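Local coordinates for phosphatase YwpJ (Bacillus subtilis, PDB 1NRW), which dephosphorylates phosphorylated five- and six-carbon sugars and nucleoside monophosphates in vitro, and FMN to a lesser extent, as a magnesium-dependent HAD-superfamily phosphatase, at residues 46-49 with 50-54; 64-68 with 69-73; 106-110 with 111-115; 155-159 with 160-164; 187-190 with 191-195. All blocks are in the same frame, centred on the assembly; numbering follows the deposited sequence.

Contact 1 of 5, residues 46-49 with 50-54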
loop_
_atom_site.group_PDB
_atom_site.type_symbol
_atom_site.label_atom_id
_atom_site.label_comp_id
_atom_site.label_asym_id
_atom_site.label_seq_id
_atom_site.Cartn_x
_atom_site.Cartn_y
_atom_site.Cartn_z
ATOM N N ARG A 46 0.323 -1.211 3.197
ATOM C CA ARG A 46 0.657 -1.259 4.619
ATOM C C ARG A 46 -0.558 -1.587 5.482
ATOM O O ARG A 46 -1.664 -1.768 4.980
ATOM C CB ARG A 46 1.249 0.075 5.076
ATOM C CG ARG A 46 2.600 0.424 4.452
ATOM C CD ARG A 46 3.058 1.761 4.987
ATOM N NE ARG A 46 4.210 2.300 4.275
ATOM C CZ ARG A 46 5.469 2.187 4.686
ATOM N NH1 ARG A 46 5.752 1.542 5.812
ATOM N NH2 ARG A 46 6.443 2.756 3.985
ATOM N N ALA A 47 -0.347 -1.655 6.792
ATOM C CA ALA A 47 -1.427 -1.964 7.716
ATOM C C ALA A 47 -2.267 -0.735 8.045
ATOM O O ALA A 47 -1.795 0.398 7.967
ATOM C CB ALA A 47 -0.851 -2.554 9.002
ATOM N N HIS A 48 -3.521 -0.964 8.423
ATOM C CA HIS A 48 -4.392 0.134 8.797
ATOM C C HIS A 48 -3.751 0.978 9.913
ATOM O O HIS A 48 -3.827 2.204 9.886
ATOM C CB HIS A 48 -5.755 -0.415 9.257
ATOM C CG HIS A 48 -6.692 0.633 9.778
ATOM N ND1 HIS A 48 -7.244 1.612 8.978
ATOM C CD2 HIS A 48 -7.176 0.851 11.024
ATOM C CE1 HIS A 48 -8.027 2.387 9.708
ATOM N NE2 HIS A 48 -8.003 1.945 10.953
ATOM N N PHE A 49 -3.113 0.326 10.883
ATOM C CA PHE A 49 -2.493 1.075 11.971
ATOM C C PHE A 49 -1.296 1.913 11.526
ATOM O O PHE A 49 -0.941 2.886 12.187
ATOM C CB PHE A 49 -2.120 0.149 13.145
ATOM C CG PHE A 49 -1.370 -1.096 12.751
ATOM C CD1 PHE A 49 -0.063 -1.028 12.287
ATOM C CD2 PHE A 49 -1.965 -2.347 12.893
ATOM C CE1 PHE A 49 0.645 -2.191 11.973
ATOM C CE2 PHE A 49 -1.269 -3.514 12.583
ATOM C CZ PHE A 49 0.039 -3.436 12.122
ATOM N N ASP A 50 -0.685 1.551 10.401
ATOM C CA ASP A 50 0.447 2.321 9.870
ATOM C C ASP A 50 -0.107 3.643 9.345
ATOM O O ASP A 50 0.522 4.695 9.473
ATOM C CB ASP A 50 1.144 1.597 8.709
ATOM C CG ASP A 50 1.993 0.432 9.164
ATOM O OD1 ASP A 50 2.631 0.540 10.232
ATOM O OD2 ASP A 50 2.042 -0.587 8.439
ATOM N N VAL A 51 -1.293 3.585 8.742
ATOM C CA VAL A 51 -1.917 4.789 8.211
ATOM C C VAL A 51 -2.371 5.674 9.367
ATOM O O VAL A 51 -2.177 6.886 9.338
ATOM C CB VAL A 51 -3.140 4.451 7.320
ATOM C CG1 VAL A 51 -3.746 5.733 6.757
ATOM C CG2 VAL A 51 -2.719 3.522 6.186
HETATM N N MSE A 52 -2.967 5.061 10.385
HETATM C CA MSE A 52 -3.449 5.801 11.549
HETATM C C MSE A 52 -2.323 6.523 12.284
HETATM O O MSE A 52 -2.522 7.618 12.810
HETATM C CB MSE A 52 -4.163 4.854 12.511
HETATM C CG MSE A 52 -5.363 4.165 11.901
HETATM SE SE MSE A 52 -6.751 5.428 11.458
HETATM C CE MSE A 52 -6.233 5.883 9.671
ATOM N N SER A 53 -1.143 5.911 12.324
ATOM C CA SER A 53 -0.008 6.530 13.002
ATOM C C SER A 53 0.353 7.854 12.338
ATOM O O SER A 53 0.825 8.782 12.996
ATOM C CB SER A 53 1.199 5.592 12.993
ATOM O OG SER A 53 0.941 4.445 13.787
ATOM N N ILE A 54 0.123 7.941 11.032
ATOM C CA ILE A 54 0.417 9.165 10.292
ATOM C C ILE A 54 -0.744 10.161 10.350
ATOM O O ILE A 54 -0.536 11.362 10.518
ATOM C CB ILE A 54 0.724 8.849 8.806
ATOM C CG1 ILE A 54 1.977 7.971 8.712
ATOM C CG2 ILE A 54 0.905 10.150 8.021
ATOM C CD1 ILE A 54 2.269 7.458 7.320
HETATM O O HOH W 1 4.597 -0.772 7.394
#
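Asp50 turns its carboxylate back to the start of the helix and takes the backbone N-H of Ala47. The bond from Ala47 N to Asp50 OD2 is 3.1 Å, with an angle of 155° at the hydrogen. It arrives on the anti side of the carboxylate, somewhat out of its plane. The CB atoms of Arg46 and Ala47 pack against the same oxygen. A water also links Asp50 OD2 (2.8 Å) to Arg46 NH1 (3.0 Å). Asp50 CG lies beside its own backbone N (chi1 -75°), which points the group at this N-terminal end. In return, Asp50 N donates to Ala47 O at 2.9 Å. Ala47 is the N-cap residue of helix 48-55, the helix of the beta-alpha-beta unit that runs from strand 39-43 to strand 63-66 in the Rossmann-like HAD core. One turn on, Met52, a selenomethionine, lays CG over one face of the His48 ring, 3.8 Å from its centroid. Its selenium meets the same ring obliquely. On another side of the helix Ser53 OG folds back to Phe49 O at 2.9 Å. That oxygen also takes Ser53 N, from the opposite face of its carbonyl plane. In the second shell, Arg46 extends away to a salt bridge with Asp12, a ligand of the bound calcium, and to a second one with Glu125. The His48 ring also stacks with His73.

Contact 2 of 5, residues 64-68 with 69-73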
loop_
_atom_site.group_PDB
_atom_site.type_symbol
_atom_site.label_atom_id
_atom_site.label_comp_id
_atom_site.label_asym_id
_atom_site.label_seq_id
_atom_site.Cartn_x
_atom_site.Cartn_y
_atom_site.Cartn_z
ATOM N N VAL A 64 -10.038 3.992 4.526
ATOM C CA VAL A 64 -8.711 3.419 4.373
ATOM C C VAL A 64 -8.759 2.005 3.831
ATOM O O VAL A 64 -9.403 1.122 4.412
ATOM C CB VAL A 64 -7.950 3.355 5.714
ATOM C CG1 VAL A 64 -6.563 2.725 5.499
ATOM C CG2 VAL A 64 -7.812 4.747 6.306
ATOM N N ILE A 65 -8.084 1.808 2.708
ATOM C CA ILE A 65 -7.960 0.489 2.103
ATOM C C ILE A 65 -6.522 0.111 2.453
ATOM O O ILE A 65 -5.581 0.831 2.100
ATOM C CB ILE A 65 -8.142 0.554 0.582
ATOM C CG1 ILE A 65 -9.609 0.861 0.261
ATOM C CG2 ILE A 65 -7.701 -0.763 -0.058
ATOM C CD1 ILE A 65 -9.895 1.069 -1.211
ATOM N N SER A 66 -6.351 -0.987 3.177
ATOM C CA SER A 66 -5.017 -1.412 3.581
ATOM C C SER A 66 -4.717 -2.849 3.185
ATOM O O SER A 66 -5.577 -3.549 2.660
ATOM C CB SER A 66 -4.850 -1.233 5.098
ATOM O OG SER A 66 -5.825 -1.955 5.827
ATOM N N ALA A 67 -3.484 -3.279 3.427
ATOM C CA ALA A 67 -3.074 -4.635 3.096
ATOM C C ALA A 67 -3.359 -4.986 1.635
ATOM O O ALA A 67 -3.824 -6.085 1.318
ATOM C CB ALA A 67 -3.757 -5.626 4.028
ATOM N N ASN A 68 -3.075 -4.036 0.751
ATOM C CA ASN A 68 -3.246 -4.225 -0.683
ATOM C C ASN A 68 -4.686 -4.503 -1.108
ATOM O O ASN A 68 -4.922 -5.226 -2.076
ATOM C CB ASN A 68 -2.336 -5.365 -1.167
ATOM C CG ASN A 68 -2.215 -5.413 -2.677
ATOM O OD1 ASN A 68 -1.991 -4.388 -3.321
ATOM N ND2 ASN A 68 -2.346 -6.606 -3.252
ATOM N N GLY A 69 -5.645 -3.930 -0.392
ATOM C CA GLY A 69 -7.036 -4.132 -0.759
ATOM C C GLY A 69 -7.704 -5.279 -0.028
ATOM O O GLY A 69 -8.849 -5.629 -0.323
ATOM N N ALA A 70 -6.995 -5.874 0.924
ATOM C CA ALA A 70 -7.560 -6.973 1.700
ATOM C C ALA A 70 -8.416 -6.442 2.845
ATOM O O ALA A 70 -9.291 -7.146 3.353
ATOM C CB ALA A 70 -6.438 -7.852 2.265
ATOM N N VAL A 71 -8.164 -5.199 3.248
ATOM C CA VAL A 71 -8.893 -4.602 4.363
ATOM C C VAL A 71 -9.450 -3.209 4.071
ATOM O O VAL A 71 -8.791 -2.380 3.435
ATOM C CB VAL A 71 -7.977 -4.520 5.615
ATOM C CG1 VAL A 71 -8.740 -3.943 6.794
ATOM C CG2 VAL A 71 -7.435 -5.901 5.950
ATOM N N ILE A 72 -10.671 -2.955 4.540
ATOM C CA ILE A 72 -11.312 -1.655 4.348
ATOM C C ILE A 72 -11.919 -1.152 5.658
ATOM O O ILE A 72 -12.638 -1.889 6.339
ATOM C CB ILE A 72 -12.457 -1.715 3.308
ATOM C CG1 ILE A 72 -11.948 -2.268 1.977
ATOM C CG2 ILE A 72 -13.060 -0.327 3.133
ATOM C CD1 ILE A 72 -13.021 -2.349 0.898
ATOM N N HIS A 73 -11.617 0.101 6.005
ATOM C CA HIS A 73 -12.148 0.750 7.205
ATOM C C HIS A 73 -12.739 2.094 6.779
ATOM O O HIS A 73 -12.296 2.686 5.784
ATOM C CB HIS A 73 -11.049 1.033 8.245
ATOM C CG HIS A 73 -10.611 -0.163 9.033
ATOM N ND1 HIS A 73 -9.613 -1.014 8.611
ATOM C CD2 HIS A 73 -11.013 -0.625 10.242
ATOM C CE1 HIS A 73 -9.414 -1.945 9.527
ATOM N NE2 HIS A 73 -10.250 -1.731 10.527
HETATM O O HOH W 2 -8.019 -0.410 6.267
#
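Backbone hydrogen bonds join Val64 N to His73 O and His73 N to Val64 O, both 2.9 Å. The first is nearly straight, at 171°. Ser66 and Val71 form the next hydrogen-bonded pair, with Ser66 N to Val71 O at 2.8 Å. Ser66 O is shared by several donors: Val71 N and Gly69 N reach it from opposite faces of its carbonyl plane, and Ala70 N adds a weak bond. Ala70 and Val71 thus both face Ser66, which makes a classic beta bulge. The hairpin of strands 63-66 and 71-73 is part of the large mixed sheet of the HAD core. At its turn Gly69 has a positive phi (94°), and a CB there would jam against Asn68 O. Among the apolar contacts, Ile65 CG2 packs on Gly69 CA at 3.5 Å, while Ile65 and Ile72 meet more loosely through their CG1 atoms. At the turn, Ala67 CB lies near Ala70 CB and Val71 CG2. The Ser66 hydroxyl makes van der Waals contact, OG to Val71 CB at 3.4 Å. One water completes the polar contacts: it donates to Val64 O (2.8 Å) and also bonds Ser66 OG and His73 ND1, meeting the histidine ring at its edge and in its plane. Also at the turn, Asn68 ND2 bonds Ser211 OG, and the asparagine side chain touches Lys217, a phosphate-binding residue.

Contact 3 of 5, residues 106-110 with 111-115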
loop_
_atom_site.group_PDB
_atom_site.type_symbol
_atom_site.label_atom_id
_atom_site.label_comp_id
_atom_site.label_asym_id
_atom_site.label_seq_id
_atom_site.Cartn_x
_atom_site.Cartn_y
_atom_site.Cartn_z
ATOM N N VAL A 106 4.429 -10.179 7.488
ATOM C CA VAL A 106 3.079 -10.729 7.406
ATOM C C VAL A 106 2.074 -9.766 8.023
ATOM O O VAL A 106 2.046 -9.561 9.239
ATOM C CB VAL A 106 2.990 -12.093 8.134
ATOM C CG1 VAL A 106 1.634 -12.741 7.868
ATOM C CG2 VAL A 106 4.118 -13.015 7.660
ATOM N N PHE A 107 1.249 -9.170 7.173
ATOM C CA PHE A 107 0.238 -8.227 7.625
ATOM C C PHE A 107 -0.999 -8.984 8.085
ATOM O O PHE A 107 -1.623 -9.697 7.303
ATOM C CB PHE A 107 -0.112 -7.268 6.485
ATOM C CG PHE A 107 1.021 -6.348 6.108
ATOM C CD1 PHE A 107 1.113 -5.073 6.665
ATOM C CD2 PHE A 107 2.021 -6.777 5.241
ATOM C CE1 PHE A 107 2.193 -4.237 6.364
ATOM C CE2 PHE A 107 3.109 -5.944 4.931
ATOM C CZ PHE A 107 3.190 -4.676 5.497
ATOM N N THR A 108 -1.333 -8.830 9.362
ATOM C CA THR A 108 -2.489 -9.493 9.958
ATOM C C THR A 108 -3.329 -8.443 10.671
ATOM O O THR A 108 -3.082 -7.246 10.539
ATOM C CB THR A 108 -2.058 -10.542 10.999
ATOM O OG1 THR A 108 -1.530 -9.875 12.153
ATOM C CG2 THR A 108 -0.996 -11.459 10.422
ATOM N N GLY A 109 -4.314 -8.887 11.439
ATOM C CA GLY A 109 -5.139 -7.934 12.158
ATOM C C GLY A 109 -4.385 -7.286 13.309
ATOM O O GLY A 109 -4.330 -6.061 13.425
ATOM N N SER A 110 -3.785 -8.123 14.150
ATOM C CA SER A 110 -3.040 -7.671 15.322
ATOM C C SER A 110 -1.765 -6.875 15.044
ATOM O O SER A 110 -1.554 -5.810 15.626
ATOM C CB SER A 110 -2.708 -8.878 16.201
ATOM O OG SER A 110 -2.148 -9.925 15.428
ATOM N N ALA A 111 -0.908 -7.388 14.169
ATOM C CA ALA A 111 0.335 -6.699 13.857
ATOM C C ALA A 111 0.973 -7.235 12.586
ATOM O O ALA A 111 0.376 -8.026 11.860
ATOM C CB ALA A 111 1.311 -6.838 15.022
ATOM N N ILE A 112 2.192 -6.779 12.321
ATOM C CA ILE A 112 2.946 -7.215 11.157
ATOM C C ILE A 112 4.035 -8.128 11.704
ATOM O O ILE A 112 4.986 -7.660 12.325
ATOM C CB ILE A 112 3.615 -6.027 10.435
ATOM C CG1 ILE A 112 2.569 -4.963 10.097
ATOM C CG2 ILE A 112 4.286 -6.509 9.158
ATOM C CD1 ILE A 112 3.167 -3.686 9.528
ATOM N N TYR A 113 3.886 -9.428 11.485
ATOM C CA TYR A 113 4.858 -10.393 11.980
ATOM C C TYR A 113 6.043 -10.527 11.046
ATOM O O TYR A 113 5.890 -10.524 9.829
ATOM C CB TYR A 113 4.180 -11.751 12.170
ATOM C CG TYR A 113 3.162 -11.735 13.278
ATOM C CD1 TYR A 113 3.563 -11.718 14.614
ATOM C CD2 TYR A 113 1.792 -11.689 12.998
ATOM C CE1 TYR A 113 2.636 -11.656 15.641
ATOM C CE2 TYR A 113 0.854 -11.625 14.021
ATOM C CZ TYR A 113 1.282 -11.608 15.341
ATOM O OH TYR A 113 0.366 -11.537 16.362
ATOM N N THR A 114 7.233 -10.649 11.623
ATOM C CA THR A 114 8.439 -10.781 10.826
ATOM C C THR A 114 9.597 -11.296 11.673
ATOM O O THR A 114 9.672 -11.021 12.868
ATOM C CB THR A 114 8.860 -9.416 10.210
ATOM O OG1 THR A 114 10.078 -9.575 9.474
ATOM C CG2 THR A 114 9.076 -8.374 11.306
ATOM N N PRO A 115 10.496 -12.077 11.060
ATOM C CA PRO A 115 11.663 -12.625 11.760
ATOM C C PRO A 115 12.899 -11.740 11.544
ATOM O O PRO A 115 13.962 -11.995 12.107
ATOM C CB PRO A 115 11.823 -13.993 11.121
ATOM C CG PRO A 115 11.470 -13.715 9.692
ATOM C CD PRO A 115 10.254 -12.807 9.800
#
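Tyr113 runs back along the hairpin and meets the first strand and the turn. Its CB packs against Val106 CB at 4.2 Å. CG lies beside the backbone N (chi1 -67°), which swings the ring toward Thr108 and Ser110. The ring edge at Tyr113 CD2 meets Thr108 CG2 in the ring plane, 3.8 Å away. Tyr113 CE2 comes next to Thr108 OG1 at 3.5 Å. At the tip, Tyr113 OH shares a hydrogen bond of 3.1 Å with Ser110 OG. Thr108 OG1 itself donates to Ala111 O at 2.7 Å. The same oxygen takes Thr108 N, so one residue grips it twice. On the other face of the strands, Ile112 lies alongside Phe107. Ile112 CG2 sits over the centre of the phenyl ring, 4.1 Å from its centroid, and Ile112 CD1 presses on Phe107 CE1 at 3.4 Å. Backbone bonds pair Val106 with Tyr113. This is an antiparallel beta hairpin, strands 103-108 and 112-114, within the six-stranded mixed sheet of the cap domain typical of Cof-type HAD phosphatases.

Contact 4 of 5, residues 155-159 with 160-164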
loop_
_atom_site.group_PDB
_atom_site.type_symbol
_atom_site.label_atom_id
_atom_site.label_comp_id
_atom_site.label_asym_id
_atom_site.label_seq_id
_atom_site.Cartn_x
_atom_site.Cartn_y
_atom_site.Cartn_z
ATOM N N ALA A 155 6.032 -7.293 15.011
ATOM C CA ALA A 155 6.029 -8.277 16.081
ATOM C C ALA A 155 7.011 -9.338 15.604
ATOM O O ALA A 155 6.869 -9.874 14.508
ATOM C CB ALA A 155 4.641 -8.872 16.248
ATOM N N TYR A 156 8.017 -9.627 16.421
ATOM C CA TYR A 156 9.031 -10.605 16.058
ATOM C C TYR A 156 8.615 -12.055 16.248
ATOM O O TYR A 156 7.924 -12.399 17.207
ATOM C CB TYR A 156 10.308 -10.360 16.865
ATOM C CG TYR A 156 11.345 -11.450 16.699
ATOM C CD1 TYR A 156 12.149 -11.508 15.562
ATOM C CD2 TYR A 156 11.497 -12.445 17.665
ATOM C CE1 TYR A 156 13.079 -12.534 15.388
ATOM C CE2 TYR A 156 12.421 -13.474 17.502
ATOM C CZ TYR A 156 13.208 -13.513 16.363
ATOM O OH TYR A 156 14.118 -14.532 16.195
ATOM N N ILE A 157 9.049 -12.898 15.316
ATOM C CA ILE A 157 8.797 -14.332 15.372
ATOM C C ILE A 157 10.092 -15.016 14.943
ATOM O O ILE A 157 10.819 -14.500 14.092
ATOM C CB ILE A 157 7.650 -14.783 14.426
ATOM C CG1 ILE A 157 7.961 -14.386 12.981
ATOM C CG2 ILE A 157 6.325 -14.194 14.893
ATOM C CD1 ILE A 157 6.962 -14.928 11.974
ATOM N N ASN A 158 10.391 -16.161 15.546
ATOM C CA ASN A 158 11.601 -16.901 15.205
ATOM C C ASN A 158 11.390 -17.619 13.880
ATOM O O ASN A 158 12.315 -17.756 13.081
ATOM C CB ASN A 158 11.925 -17.923 16.300
ATOM C CG ASN A 158 12.145 -17.278 17.656
ATOM O OD1 ASN A 158 13.072 -16.488 17.838
ATOM N ND2 ASN A 158 11.286 -17.608 18.619
ATOM N N SER A 159 10.160 -18.071 13.655
ATOM C CA SER A 159 9.801 -18.778 12.430
ATOM C C SER A 159 8.323 -18.573 12.119
ATOM O O SER A 159 7.515 -18.370 13.024
ATOM C CB SER A 159 10.081 -20.274 12.576
ATOM O OG SER A 159 9.703 -20.977 11.406
ATOM N N PHE A 160 7.979 -18.633 10.837
ATOM C CA PHE A 160 6.597 -18.459 10.391
ATOM C C PHE A 160 5.729 -19.516 11.062
ATOM O O PHE A 160 4.517 -19.357 11.190
ATOM C CB PHE A 160 6.514 -18.627 8.871
ATOM C CG PHE A 160 6.645 -20.055 8.412
ATOM C CD1 PHE A 160 5.512 -20.818 8.139
ATOM C CD2 PHE A 160 7.898 -20.649 8.290
ATOM C CE1 PHE A 160 5.624 -22.155 7.753
ATOM C CE2 PHE A 160 8.023 -21.984 7.905
ATOM C CZ PHE A 160 6.884 -22.741 7.636
ATOM N N GLN A 161 6.368 -20.602 11.480
ATOM C CA GLN A 161 5.682 -21.710 12.132
ATOM C C GLN A 161 4.841 -21.231 13.312
ATOM O O GLN A 161 3.747 -21.742 13.555
ATOM C CB GLN A 161 6.708 -22.726 12.628
ATOM C CG GLN A 161 6.191 -24.139 12.723
ATOM C CD GLN A 161 6.310 -24.876 11.408
ATOM O OE1 GLN A 161 7.413 -25.080 10.893
ATOM N NE2 GLN A 161 5.176 -25.284 10.855
ATOM N N GLU A 162 5.356 -20.240 14.034
ATOM C CA GLU A 162 4.677 -19.691 15.200
ATOM C C GLU A 162 3.311 -19.102 14.892
ATOM O O GLU A 162 2.487 -18.937 15.792
ATOM C CB GLU A 162 5.543 -18.614 15.840
ATOM C CG GLU A 162 6.841 -19.131 16.421
ATOM C CD GLU A 162 7.771 -18.006 16.815
ATOM O OE1 GLU A 162 7.338 -17.106 17.564
ATOM O OE2 GLU A 162 8.936 -18.023 16.375
ATOM N N LEU A 163 3.062 -18.780 13.627
ATOM C CA LEU A 163 1.783 -18.193 13.258
ATOM C C LEU A 163 0.702 -19.248 13.021
ATOM O O LEU A 163 -0.456 -18.911 12.755
ATOM C CB LEU A 163 1.950 -17.330 12.005
ATOM C CG LEU A 163 2.986 -16.205 12.106
ATOM C CD1 LEU A 163 3.026 -15.426 10.791
ATOM C CD2 LEU A 163 2.634 -15.282 13.264
ATOM N N PHE A 164 1.077 -20.518 13.138
ATOM C CA PHE A 164 0.134 -21.610 12.913
ATOM C C PHE A 164 0.030 -22.591 14.078
ATOM O O PHE A 164 -0.989 -23.260 14.240
ATOM C CB PHE A 164 0.534 -22.383 11.658
ATOM C CG PHE A 164 0.536 -21.549 10.411
ATOM C CD1 PHE A 164 -0.608 -21.440 9.628
ATOM C CD2 PHE A 164 1.679 -20.852 10.031
ATOM C CE1 PHE A 164 -0.613 -20.649 8.483
ATOM C CE2 PHE A 164 1.685 -20.059 8.890
ATOM C CZ PHE A 164 0.538 -19.956 8.113
HETATM O O HOH W 3 10.266 -23.519 11.215
#
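Glu162 sets CG beside its backbone N (chi1 -65°) and then stretches out (chi2 170°), which carries its carboxylate back to the N-H groups of Asn158 and Ser159. Both reach OE2 from the same face of the carboxylate plane. Asn158 N meets Glu162 OE2 on the syn side; the modelled 2.5 Å is shorter than usual, so the exact length is doubtful. Ser159 N lies farther above the plane, 3.0 Å from Glu162 OE2. Asn158 ND2 adds a weak bond to the same oxygen. The Asn158 amide is also held at its other end, where OD1 accepts Tyr156 OH at 2.8 Å. Ile157 slides past Glu162 in the opposite direction. Its CD1 touches Phe160 CA at 3.9 Å and Leu163 CD1 at 4.1 Å. Ser159 OG accepts from a water at 2.6 Å. Its stronger partner is Glu98 on helix 87-99. The backbone turns at Ser159: Glu162 N donates to Ser159 O at 3.0 Å, opening the 3-10 segment 160-163. Glu162 OE2 thus receives two successive backbone N-H groups just before this 3-10 segment, where the chain leaves edge strand 154-156 for the loop toward strand 172-178.

Contact 5 of 5, residues 187-190 with 191-195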
loop_
_atom_site.group_PDB
_atom_site.type_symbol
_atom_site.label_atom_id
_atom_site.label_comp_id
_atom_site.label_asym_id
_atom_site.label_seq_id
_atom_site.Cartn_x
_atom_site.Cartn_y
_atom_site.Cartn_z
ATOM N N ALA A 187 12.562 -15.080 -9.393
ATOM C CA ALA A 187 12.101 -16.406 -8.989
ATOM C C ALA A 187 10.778 -16.324 -8.229
ATOM O O ALA A 187 9.887 -17.154 -8.421
ATOM C CB ALA A 187 13.157 -17.090 -8.124
ATOM N N GLY A 188 10.660 -15.326 -7.357
ATOM C CA GLY A 188 9.435 -15.162 -6.600
ATOM C C GLY A 188 8.284 -14.810 -7.519
ATOM O O GLY A 188 7.180 -15.338 -7.382
ATOM N N TRP A 189 8.545 -13.924 -8.473
ATOM C CA TRP A 189 7.519 -13.494 -9.411
ATOM C C TRP A 189 7.043 -14.663 -10.276
ATOM O O TRP A 189 5.839 -14.863 -10.456
ATOM C CB TRP A 189 8.059 -12.361 -10.292
ATOM C CG TRP A 189 6.983 -11.517 -10.897
ATOM C CD1 TRP A 189 6.351 -11.719 -12.093
ATOM C CD2 TRP A 189 6.372 -10.362 -10.311
ATOM N NE1 TRP A 189 5.385 -10.762 -12.284
ATOM C CE2 TRP A 189 5.374 -9.917 -11.205
ATOM C CE3 TRP A 189 6.568 -9.662 -9.111
ATOM C CZ2 TRP A 189 4.574 -8.800 -10.942
ATOM C CZ3 TRP A 189 5.770 -8.552 -8.848
ATOM C CH2 TRP A 189 4.786 -8.134 -9.760
ATOM N N LYS A 190 7.988 -15.439 -10.799
ATOM C CA LYS A 190 7.654 -16.587 -11.644
ATOM C C LYS A 190 6.821 -17.626 -10.902
ATOM O O LYS A 190 5.934 -18.262 -11.479
ATOM C CB LYS A 190 8.926 -17.269 -12.156
ATOM C CG LYS A 190 9.776 -16.434 -13.091
ATOM C CD LYS A 190 11.010 -17.214 -13.527
ATOM C CE LYS A 190 11.934 -16.367 -14.392
ATOM N NZ LYS A 190 13.167 -17.110 -14.776
ATOM N N ARG A 191 7.115 -17.795 -9.619
ATOM C CA ARG A 191 6.420 -18.771 -8.794
ATOM C C ARG A 191 4.944 -18.473 -8.552
ATOM O O ARG A 191 4.131 -19.393 -8.487
ATOM C CB ARG A 191 7.142 -18.906 -7.448
ATOM C CG ARG A 191 6.586 -19.988 -6.532
ATOM C CD ARG A 191 7.360 -20.036 -5.220
ATOM N NE ARG A 191 6.839 -21.047 -4.303
ATOM C CZ ARG A 191 7.038 -22.354 -4.435
ATOM N NH1 ARG A 191 7.757 -22.817 -5.448
ATOM N NH2 ARG A 191 6.516 -23.199 -3.555
ATOM N N TYR A 192 4.590 -17.194 -8.440
ATOM C CA TYR A 192 3.205 -16.821 -8.156
ATOM C C TYR A 192 2.452 -16.053 -9.236
ATOM O O TYR A 192 1.252 -15.819 -9.098
ATOM C CB TYR A 192 3.166 -16.017 -6.855
ATOM C CG TYR A 192 3.707 -16.786 -5.675
ATOM C CD1 TYR A 192 2.986 -17.842 -5.122
ATOM C CD2 TYR A 192 4.961 -16.490 -5.140
ATOM C CE1 TYR A 192 3.500 -18.589 -4.064
ATOM C CE2 TYR A 192 5.483 -17.233 -4.082
ATOM C CZ TYR A 192 4.747 -18.281 -3.551
ATOM O OH TYR A 192 5.252 -19.023 -2.509
ATOM N N GLU A 193 3.132 -15.674 -10.311
ATOM C CA GLU A 193 2.472 -14.901 -11.355
ATOM C C GLU A 193 1.277 -15.606 -12.004
ATOM O O GLU A 193 0.394 -14.946 -12.549
ATOM C CB GLU A 193 3.489 -14.471 -12.422
ATOM C CG GLU A 193 3.994 -15.570 -13.341
ATOM C CD GLU A 193 5.079 -15.072 -14.286
ATOM O OE1 GLU A 193 5.057 -13.873 -14.634
ATOM O OE2 GLU A 193 5.949 -15.876 -14.688
ATOM N N HIS A 194 1.239 -16.935 -11.931
ATOM C CA HIS A 194 0.136 -17.696 -12.520
ATOM C C HIS A 194 -0.833 -18.278 -11.489
ATOM O O HIS A 194 -1.766 -18.996 -11.851
ATOM C CB HIS A 194 0.676 -18.835 -13.392
ATOM C CG HIS A 194 1.392 -18.373 -14.621
ATOM N ND1 HIS A 194 0.794 -17.581 -15.578
ATOM C CD2 HIS A 194 2.656 -18.596 -15.055
ATOM C CE1 HIS A 194 1.658 -17.337 -16.547
ATOM N NE2 HIS A 194 2.796 -17.941 -16.254
ATOM N N ALA A 195 -0.614 -17.976 -10.211
ATOM C CA ALA A 195 -1.488 -18.478 -9.152
ATOM C C ALA A 195 -2.824 -17.739 -9.201
ATOM O O ALA A 195 -2.910 -16.561 -8.850
ATOM C CB ALA A 195 -0.826 -18.293 -7.792
HETATM O O HOH W 4 3.815 -11.484 -14.743
HETATM O O HOH W 5 3.109 -19.009 -11.449
HETATM O O HOH W 6 5.750 -18.507 -14.238
#
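Arg191 N donates to Ala187 O at 3.1 Å and Glu193 N to Trp189 O at 2.8 Å, while Tyr192 N makes only weak bonds to Gly188 O and Trp189 O. Glu193 has CG between its backbone N and carbonyl carbon (chi1 73°), which turns the carboxylate back over the last turn. Glu193 OE1 comes to the edge of the Trp189 ring, 3.6 Å from Trp189 CD1, with ring and carboxylate planes 80° apart. A water joins the pair: it accepts from Trp189 NE1 at 3.0 Å and donates to Glu193 OE1 at 2.7 Å. OE2 lies near Lys190 CA, and a second water bridges it to Lys190 O. A third water links Lys190 O to His194 N. Tyr192 CD2 packs against Gly188 O at 3.4 Å. Its hydroxyl takes Arg191 NE, in the guanidinium plane, and Arg191 also makes a cation-pi contact with Trp96. A type I turn from Tyr192 to Ala195 follows. This is a water-bridged C-terminal end of helix 182-192, which packs on the cap sheet through strands 198-201 and 207-212.

Contact 2 is the most buried of the five and lies within the core sheet. Contact 1 sits next to it, at the head of the helix that precedes its first strand, and the two touch through Arg46 O and Ala67 N. Contacts 3 and 4, both partly buried, share a second sheet. Contact 3 also meets contact 1, with Ile112 and Phe107 packing around the helix start. Contact 5, partly buried too, touches no other. Carboxylates bind backbone N-H groups directly in contacts 1 and 4; in contact 5 the carboxylate reaches an indole N-H and a carbonyl through water. The two hairpins rely mainly on strand pairing and apolar packing, helped by hydroxyl bonds in contact 3 and a water in contact 2.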